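Local structure of SeviL (Septifer virgatus, 6LF2) at residues Q15-G20 with K93-L98; W45-S50 with G54-G59; F64-Y67 with V72-S75. The protein binds the sugar chains of asialo-GM1 and GM1b as an R-type lectin of the beta-trefoil fold. One frame throughout, in Å; residues are numbered along the deposited sequence.

Interaction 1: Q15-G20 with K93-L98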
loop_
_atom_site.group_PDB
_atom_site.type_symbol
_atom_site.label_atom_id
_atom_site.label_comp_id
_atom_site.label_asym_id
_atom_site.label_seq_id
_atom_site.Cartn_x
_atom_site.Cartn_y
_atom_site.Cartn_z
ATOM N N GLN B 15 0.418 5.721 1.737
ATOM C CA GLN B 15 1.634 5.088 2.224
ATOM C C GLN B 15 2.867 5.788 1.664
ATOM O O GLN B 15 2.884 6.208 0.504
ATOM C CB GLN B 15 1.633 3.597 1.842
ATOM C CG GLN B 15 2.830 2.812 2.368
ATOM C CD GLN B 15 2.581 1.315 2.351
ATOM O OE1 GLN B 15 1.641 0.820 2.987
ATOM N NE2 GLN B 15 3.427 0.585 1.619
ATOM N N ASN B 16 3.892 5.918 2.503
ATOM C CA ASN B 16 5.091 6.658 2.143
ATOM C C ASN B 16 6.127 5.752 1.496
ATOM O O ASN B 16 6.403 4.657 1.988
ATOM C CB ASN B 16 5.694 7.306 3.391
ATOM C CG ASN B 16 6.608 8.460 3.049
ATOM O OD1 ASN B 16 7.789 8.268 2.743
ATOM N ND2 ASN B 16 6.064 9.673 3.081
ATOM N N ARG B 17 6.731 6.241 0.407
ATOM C CA ARG B 17 7.790 5.480 -0.256
ATOM C C ARG B 17 9.002 5.268 0.641
ATOM O O ARG B 17 9.683 4.237 0.536
ATOM C CB ARG B 17 8.227 6.191 -1.532
ATOM C CG ARG B 17 9.204 5.373 -2.387
ATOM C CD ARG B 17 9.402 6.066 -3.716
ATOM N NE ARG B 17 10.371 5.375 -4.564
ATOM C CZ ARG B 17 11.687 5.507 -4.447
ATOM N NH1 ARG B 17 12.194 6.297 -3.509
ATOM N NH2 ARG B 17 12.497 4.847 -5.265
ATOM N N GLU B 18 9.329 6.242 1.499
ATOM C CA GLU B 18 10.629 6.210 2.153
ATOM C C GLU B 18 10.692 5.233 3.323
ATOM O O GLU B 18 11.755 4.652 3.570
ATOM C CB GLU B 18 11.007 7.628 2.596
ATOM C CG GLU B 18 12.407 7.764 3.160
ATOM C CD GLU B 18 13.504 7.638 2.109
ATOM O OE1 GLU B 18 13.197 7.545 0.901
ATOM O OE2 GLU B 18 14.689 7.632 2.501
ATOM N N ASN B 19 9.579 5.017 4.042
ATOM C CA ASN B 19 9.564 4.097 5.167
ATOM C C ASN B 19 8.417 3.090 5.143
ATOM O O ASN B 19 8.285 2.310 6.093
ATOM C CB ASN B 19 9.515 4.879 6.489
ATOM C CG ASN B 19 8.229 5.671 6.660
ATOM O OD1 ASN B 19 7.354 5.667 5.796
ATOM N ND2 ASN B 19 8.114 6.358 7.791
ATOM N N GLY B 20 7.602 3.069 4.092
ATOM C CA GLY B 20 6.450 2.187 4.030
ATOM C C GLY B 20 5.355 2.487 5.027
ATOM O O GLY B 20 4.440 1.670 5.184
ATOM N N LYS B 93 7.305 6.190 -10.848
ATOM C CA LYS B 93 5.962 5.961 -11.355
ATOM C C LYS B 93 5.078 5.368 -10.263
ATOM O O LYS B 93 5.494 4.477 -9.514
ATOM C CB LYS B 93 6.015 5.037 -12.567
ATOM C CG LYS B 93 6.617 5.697 -13.796
ATOM C CD LYS B 93 5.704 6.810 -14.305
ATOM C CE LYS B 93 6.248 7.482 -15.566
ATOM N NZ LYS B 93 7.289 8.507 -15.265
ATOM N N GLY B 94 3.860 5.893 -10.159
ATOM C CA GLY B 94 2.914 5.452 -9.160
ATOM C C GLY B 94 2.895 6.282 -7.899
ATOM O O GLY B 94 1.962 6.139 -7.096
ATOM N N PHE B 95 3.882 7.155 -7.704
ATOM C CA PHE B 95 3.964 7.969 -6.501
ATOM C C PHE B 95 3.617 9.423 -6.794
ATOM O O PHE B 95 3.797 9.917 -7.911
ATOM C CB PHE B 95 5.357 7.875 -5.875
ATOM C CG PHE B 95 5.628 6.536 -5.243
ATOM C CD1 PHE B 95 6.089 5.482 -6.009
ATOM C CD2 PHE B 95 5.378 6.323 -3.895
ATOM C CE1 PHE B 95 6.324 4.247 -5.440
ATOM C CE2 PHE B 95 5.609 5.078 -3.323
ATOM C CZ PHE B 95 6.084 4.045 -4.101
ATOM N N TYR B 96 3.103 10.093 -5.769
ATOM C CA TYR B 96 2.701 11.489 -5.848
ATOM C C TYR B 96 3.224 12.243 -4.637
ATOM O O TYR B 96 3.310 11.704 -3.530
ATOM C CB TYR B 96 1.175 11.649 -5.874
ATOM C CG TYR B 96 0.480 11.102 -7.084
ATOM C CD1 TYR B 96 0.339 11.869 -8.232
ATOM C CD2 TYR B 96 -0.072 9.827 -7.072
ATOM C CE1 TYR B 96 -0.312 11.381 -9.342
ATOM C CE2 TYR B 96 -0.724 9.329 -8.178
ATOM C CZ TYR B 96 -0.845 10.108 -9.313
ATOM O OH TYR B 96 -1.498 9.609 -10.417
ATOM N N ARG B 97 3.541 13.513 -4.847
ATOM C CA ARG B 97 3.579 14.449 -3.735
ATOM C C ARG B 97 2.184 15.043 -3.565
ATOM O O ARG B 97 1.413 15.142 -4.524
ATOM C CB ARG B 97 4.615 15.553 -3.965
ATOM C CG ARG B 97 6.046 15.073 -3.834
ATOM C CD ARG B 97 7.040 16.232 -3.859
ATOM N NE ARG B 97 8.393 15.795 -3.528
ATOM C CZ ARG B 97 9.232 15.245 -4.403
ATOM N NH1 ARG B 97 8.855 15.055 -5.660
ATOM N NH2 ARG B 97 10.445 14.878 -4.018
ATOM N N LEU B 98 1.843 15.366 -2.331
ATOM C CA LEU B 98 0.550 15.956 -1.999
ATOM C C LEU B 98 0.811 17.398 -1.587
ATOM O O LEU B 98 1.397 17.643 -0.528
ATOM C CB LEU B 98 -0.137 15.171 -0.880
ATOM C CG LEU B 98 -0.491 13.735 -1.273
ATOM C CD1 LEU B 98 -0.927 12.919 -0.066
ATOM C CD2 LEU B 98 -1.594 13.795 -2.273
#
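R17 lays the aliphatic part of its side chain over one face of the F95 ring, a CH-pi contact between two distant pieces of the beta-trefoil: the turn that follows strand 6-16 and the segment 93-98 on strand 96-100. The tight part is small and well defined. R17 CD stands 3.8 Å from the F95 ring centroid and only 4° off the ring normal, while nearer the backbone R17 CB approaches F95 CE2 at 3.4 Å. The chain reaches across the ring because CG is anti to the backbone N (chi1 -172°) and the run from CG to NE stays extended.

Beyond CD the contact loosens. The guanidinium plane stands 87° from the ring plane, and R17 CZ lies 5.8 Å from the F95 centroid, so any cation-pi attraction is weak at most. The charged end has long, weak ion pairs with D92 and E122, and R17 remains partly exposed, whereas F95 is buried and also touches I127. No hydrogen bond joins the two segments. The second subunit lies close to both residues: its K38 packs on R17 and its Y13 on F95, placing the contact at the interface between the subunits.

The turn carrying R17 contains an Asx turn, in which E18 N donates to N16 OD1 at 2.8 Å.

Interaction 2: W45-S50 with G54-G59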
loop_
_atom_site.group_PDB
_atom_site.type_symbol
_atom_site.label_atom_id
_atom_site.label_comp_id
_atom_site.label_asym_id
_atom_site.label_seq_id
_atom_site.Cartn_x
_atom_site.Cartn_y
_atom_site.Cartn_z
ATOM N N TRP B 45 -8.616 5.981 4.215
ATOM C CA TRP B 45 -9.087 7.346 4.013
ATOM C C TRP B 45 -10.085 7.415 2.871
ATOM O O TRP B 45 -10.037 6.618 1.928
ATOM C CB TRP B 45 -7.926 8.310 3.698
ATOM C CG TRP B 45 -6.884 8.374 4.768
ATOM C CD1 TRP B 45 -5.888 7.465 4.990
ATOM C CD2 TRP B 45 -6.714 9.400 5.766
ATOM N NE1 TRP B 45 -5.125 7.850 6.053
ATOM C CE2 TRP B 45 -5.602 9.031 6.555
ATOM C CE3 TRP B 45 -7.395 10.584 6.076
ATOM C CZ2 TRP B 45 -5.148 9.801 7.626
ATOM C CZ3 TRP B 45 -6.941 11.351 7.148
ATOM C CH2 TRP B 45 -5.829 10.960 7.907
ATOM N N SER B 46 -10.976 8.407 2.944
ATOM C CA SER B 46 -11.820 8.769 1.812
ATOM C C SER B 46 -11.066 9.762 0.936
ATOM O O SER B 46 -10.687 10.842 1.402
ATOM C CB SER B 46 -13.144 9.378 2.272
ATOM O OG SER B 46 -13.973 8.397 2.878
ATOM N N PHE B 47 -10.841 9.388 -0.319
ATOM C CA PHE B 47 -10.222 10.261 -1.307
ATOM C C PHE B 47 -11.346 10.917 -2.105
ATOM O O PHE B 47 -12.182 10.218 -2.688
ATOM C CB PHE B 47 -9.277 9.456 -2.199
ATOM C CG PHE B 47 -8.452 10.297 -3.119
ATOM C CD1 PHE B 47 -7.417 11.067 -2.630
ATOM C CD2 PHE B 47 -8.716 10.321 -4.476
ATOM C CE1 PHE B 47 -6.648 11.851 -3.484
ATOM C CE2 PHE B 47 -7.956 11.095 -5.331
ATOM C CZ PHE B 47 -6.915 11.855 -4.831
ATOM N N GLN B 48 -11.382 12.258 -2.110
ATOM C CA GLN B 48 -12.556 12.996 -2.575
ATOM C C GLN B 48 -12.168 14.040 -3.617
ATOM O O GLN B 48 -11.195 14.772 -3.431
ATOM C CB GLN B 48 -13.269 13.675 -1.396
ATOM C CG GLN B 48 -13.525 12.732 -0.216
ATOM C CD GLN B 48 -14.030 13.440 1.031
ATOM O OE1 GLN B 48 -13.704 14.600 1.281
ATOM N NE2 GLN B 48 -14.826 12.737 1.827
ATOM N N LYS B 49 -12.924 14.099 -4.710
ATOM C CA LYS B 49 -12.777 15.178 -5.685
ATOM C C LYS B 49 -13.420 16.435 -5.116
ATOM O O LYS B 49 -14.620 16.439 -4.828
ATOM C CB LYS B 49 -13.431 14.781 -7.009
ATOM C CG LYS B 49 -13.553 15.891 -8.056
ATOM C CD LYS B 49 -12.329 15.959 -8.945
ATOM C CE LYS B 49 -11.336 17.003 -8.461
ATOM N NZ LYS B 49 -11.949 18.374 -8.341
ATOM N N SER B 50 -12.631 17.490 -4.928
ATOM C CA SER B 50 -13.216 18.716 -4.394
ATOM C C SER B 50 -14.006 19.468 -5.466
ATOM O O SER B 50 -13.958 19.162 -6.663
ATOM C CB SER B 50 -12.139 19.633 -3.835
ATOM O OG SER B 50 -11.525 20.389 -4.875
ATOM N N GLY B 54 -8.997 20.316 -10.187
ATOM C CA GLY B 54 -7.640 19.882 -9.946
ATOM C C GLY B 54 -7.262 19.649 -8.499
ATOM O O GLY B 54 -6.104 19.298 -8.231
ATOM N N TYR B 55 -8.181 19.828 -7.554
ATOM C CA TYR B 55 -7.864 19.680 -6.141
ATOM C C TYR B 55 -8.751 18.627 -5.496
ATOM O O TYR B 55 -9.909 18.428 -5.886
ATOM C CB TYR B 55 -8.009 21.009 -5.377
ATOM C CG TYR B 55 -6.957 22.006 -5.779
ATOM C CD1 TYR B 55 -5.697 21.983 -5.196
ATOM C CD2 TYR B 55 -7.207 22.943 -6.767
ATOM C CE1 TYR B 55 -4.712 22.870 -5.581
ATOM C CE2 TYR B 55 -6.228 23.843 -7.157
ATOM C CZ TYR B 55 -4.984 23.801 -6.553
ATOM O OH TYR B 55 -4.001 24.690 -6.927
ATOM N N TYR B 56 -8.187 17.978 -4.482
ATOM C CA TYR B 56 -8.794 16.839 -3.812
ATOM C C TYR B 56 -8.791 17.079 -2.308
ATOM O O TYR B 56 -7.977 17.845 -1.788
ATOM C CB TYR B 56 -8.034 15.519 -4.186
ATOM C CG TYR B 56 -8.219 15.165 -5.642
ATOM C CD1 TYR B 56 -9.311 14.412 -6.055
ATOM C CD2 TYR B 56 -7.343 15.635 -6.615
ATOM C CE1 TYR B 56 -9.518 14.112 -7.388
ATOM C CE2 TYR B 56 -7.541 15.334 -7.965
ATOM C CZ TYR B 56 -8.635 14.573 -8.344
ATOM O OH TYR B 56 -8.862 14.259 -9.674
ATOM N N THR B 57 -9.733 16.447 -1.604
ATOM C CA THR B 57 -9.673 16.411 -0.150
ATOM C C THR B 57 -9.466 14.971 0.321
ATOM O O THR B 57 -9.712 14.003 -0.412
ATOM C CB THR B 57 -10.932 17.021 0.490
ATOM O OG1 THR B 57 -12.106 16.385 -0.026
ATOM C CG2 THR B 57 -11.013 18.520 0.195
ATOM N N ILE B 58 -8.983 14.855 1.557
ATOM C CA ILE B 58 -8.561 13.594 2.171
ATOM C C ILE B 58 -9.260 13.490 3.527
ATOM O O ILE B 58 -8.928 14.235 4.459
ATOM C CB ILE B 58 -7.033 13.532 2.326
ATOM C CG1 ILE B 58 -6.370 13.627 0.950
ATOM C CG2 ILE B 58 -6.612 12.249 3.048
ATOM C CD1 ILE B 58 -4.853 13.815 0.996
ATOM N N GLY B 59 -10.220 12.575 3.645
ATOM C CA GLY B 59 -11.133 12.560 4.774
ATOM C C GLY B 59 -11.080 11.290 5.601
ATOM O O GLY B 59 -10.827 10.202 5.083
#
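Segments 45-50 and 56-59 pair as an antiparallel beta hairpin of the trefoil, their axes 4.6 Å apart at closest and 150° between directions, with S46-G59 and Q48-T57 as hydrogen-bonded pairs and F47-I58 and K49-Y56 as non-hydrogen-bonded ones. Each hydrogen-bonded pair makes two backbone bonds, the straightest being G59 N to S46 O, with 168° at the hydrogen.

On the face bearing F47, K49, Y56 and I58, the Y56 ring is held from both sides. K49 CE sits over one face, 3.9 Å from the Y56 centroid and displaced toward the rim, as a CH-pi contact. F47 CZ comes over the opposite face, 3.6 Å from Y56 CG; the two rings are nearly parallel, but slid so far apart that they barely overlap. This face continues onto L86 and I9. At the hairpin's open end W45 CE3 packs against I58 CG2, while the indole NE1 is bonded to A23 O.

The face with S46, Q48 and T57 carries polar groups. T57 OG1 donates to Q48 OE1 at 2.7 Å, in the amide plane and on a lone pair, and Q48 OE1 also bonds S6 OG. Q48 NE2 reaches T8, tying the hairpin to strand 6-16.

Near the turn Y55 O gathers S50 N, S50 OG and, weakly, K49 NZ, whose shorter bond goes to S50 O at 2.7 Å. S50 OG, 2.7 Å from Y55 O, approaches from above the carbonyl plane, 68° out of it.

Interaction 3: F64-Y67 with V72-S75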
loop_
_atom_site.group_PDB
_atom_site.type_symbol
_atom_site.label_atom_id
_atom_site.label_comp_id
_atom_site.label_asym_id
_atom_site.label_seq_id
_atom_site.Cartn_x
_atom_site.Cartn_y
_atom_site.Cartn_z
ATOM N N PHE B 64 -11.444 16.396 7.659
ATOM C CA PHE B 64 -10.645 16.591 6.457
ATOM C C PHE B 64 -9.207 16.914 6.823
ATOM O O PHE B 64 -8.956 17.706 7.728
ATOM C CB PHE B 64 -11.217 17.711 5.597
ATOM C CG PHE B 64 -12.662 17.521 5.248
ATOM C CD1 PHE B 64 -13.028 16.863 4.084
ATOM C CD2 PHE B 64 -13.659 18.010 6.083
ATOM C CE1 PHE B 64 -14.367 16.687 3.760
ATOM C CE2 PHE B 64 -14.993 17.838 5.768
ATOM C CZ PHE B 64 -15.350 17.174 4.608
ATOM N N LEU B 65 -8.264 16.307 6.102
ATOM C CA LEU B 65 -6.854 16.611 6.317
ATOM C C LEU B 65 -6.529 18.045 5.901
ATOM O O LEU B 65 -6.818 18.466 4.777
ATOM C CB LEU B 65 -5.980 15.638 5.532
ATOM C CG LEU B 65 -4.491 15.668 5.894
ATOM C CD1 LEU B 65 -4.267 15.148 7.277
ATOM C CD2 LEU B 65 -3.663 14.861 4.884
ATOM N N GLN B 66 -5.892 18.778 6.799
ATOM C CA GLN B 66 -5.704 20.211 6.655
ATOM C C GLN B 66 -4.272 20.581 7.002
ATOM O O GLN B 66 -3.662 19.982 7.886
ATOM C CB GLN B 66 -6.665 20.975 7.579
ATOM C CG GLN B 66 -6.568 22.493 7.511
ATOM C CD GLN B 66 -7.454 23.160 8.547
ATOM O OE1 GLN B 66 -7.592 22.665 9.673
ATOM N NE2 GLN B 66 -8.073 24.278 8.171
ATOM N N TYR B 67 -3.739 21.589 6.313
ATOM C CA TYR B 67 -2.517 22.250 6.756
ATOM C C TYR B 67 -2.825 23.722 6.972
ATOM O O TYR B 67 -3.337 24.380 6.065
ATOM C CB TYR B 67 -1.390 22.088 5.739
ATOM C CG TYR B 67 -0.084 22.657 6.232
ATOM C CD1 TYR B 67 0.444 22.250 7.440
ATOM C CD2 TYR B 67 0.618 23.595 5.488
ATOM C CE1 TYR B 67 1.633 22.752 7.907
ATOM C CE2 TYR B 67 1.813 24.105 5.943
ATOM C CZ TYR B 67 2.314 23.680 7.150
ATOM O OH TYR B 67 3.505 24.181 7.609
ATOM N N VAL B 72 -0.132 20.018 10.435
ATOM C CA VAL B 72 -1.133 19.195 9.776
ATOM C C VAL B 72 -2.114 18.708 10.831
ATOM O O VAL B 72 -1.703 18.156 11.858
ATOM C CB VAL B 72 -0.468 18.016 9.050
ATOM C CG1 VAL B 72 -1.514 17.161 8.325
ATOM C CG2 VAL B 72 0.578 18.534 8.087
ATOM N N ILE B 73 -3.407 18.926 10.588
ATOM C CA ILE B 73 -4.462 18.594 11.538
ATOM C C ILE B 73 -5.675 18.125 10.749
ATOM O O ILE B 73 -5.734 18.254 9.524
ATOM C CB ILE B 73 -4.836 19.802 12.431
ATOM C CG1 ILE B 73 -5.259 20.974 11.555
ATOM C CG2 ILE B 73 -3.664 20.217 13.320
ATOM C CD1 ILE B 73 -5.751 22.168 12.352
ATOM N N MET B 74 -6.663 17.585 11.467
ATOM C CA MET B 74 -7.956 17.256 10.880
ATOM C C MET B 74 -8.933 18.396 11.150
ATOM O O MET B 74 -9.041 18.869 12.287
ATOM C CB MET B 74 -8.494 15.937 11.443
ATOM C CG MET B 74 -7.582 14.725 11.160
ATOM S SD MET B 74 -7.461 14.327 9.407
ATOM C CE MET B 74 -9.177 13.976 9.008
ATOM N N SER B 75 -9.630 18.835 10.103
ATOM C CA SER B 75 -10.609 19.913 10.173
ATOM C C SER B 75 -12.025 19.350 10.143
ATOM O O SER B 75 -12.329 18.458 9.345
ATOM C CB SER B 75 -10.418 20.887 9.004
ATOM O OG SER B 75 -11.439 21.880 8.981
HETATM O O HOH W 1 -10.602 24.713 9.317
#
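The Y67 ring meets V72 across the end of a beta hairpin, strands 63-67 and 72-75 of the trefoil: V72 N lies in the ring plane at its edge, and V72 CG2 approaches Y67 CD1 obliquely at 3.8 Å. Outside the hairpin the H103 ring meets Y67 with planes about 80° apart. At the other end the F64 ring has S75 O near its plane at the edge, 3.6 Å from F64 CD2.

Segments 64-67 and 72-75 run antiparallel, 138° between directions, and their register follows from two hydrogen-bonded pairs, F64-S75 and Q66-I73. All four backbone bonds are present. The non-hydrogen-bonded pairs, L65-M74 between them and Y67-V72 next to the turn, put their side chains on one face. There L65 CD1 touches V72 CG1 at 3.6 Å and M74 SD at 3.9 Å, a cluster continued by L32 from strand 31-35. M74 is bent at chi2 and chi3, which folds M74 CE back over the backbone of F64 to 3.6 Å from F64 N.

On the face of F64, Q66, I73 and S75, the Q66 and I73 side chains lie side by side and point the same way. Q66 OE1 comes 3.3 Å from I73 CD1 and also approaches S75 CB, contacts with carbon rather than hydrogen bonds. The polar ends have partners further on: Q66 NE2 bonds T81 OG1, and S75 OG bonds I77 O. One water joins the two side chains, accepting from Q66 NE2 at 2.8 Å and donating to S75 OG at 3.0 Å.

How the interactions relate
From the N terminus, strand 6-16 ends within residues 15-20, which meet 93-98 in interaction 1 and so close a loop of 72 intervening residues. Interactions 2 and 3 are both nested inside that loop, as two hairpins in series: 45-50 with 54-59 closes before 64-67 with 72-75 opens. Their centres are about 12 Å apart, and the adjacent strands 56-60 and 63-67 join them, with I58 O 2.7 Å from L65 N, a probable hydrogen bond; W45 also packs on M74. Interaction 1 touches interaction 2 through L98 and I58. Interactions 1 and 3 do not touch, lying on opposite sides of the chain's centre, yet both reach the same antiparallel sheet.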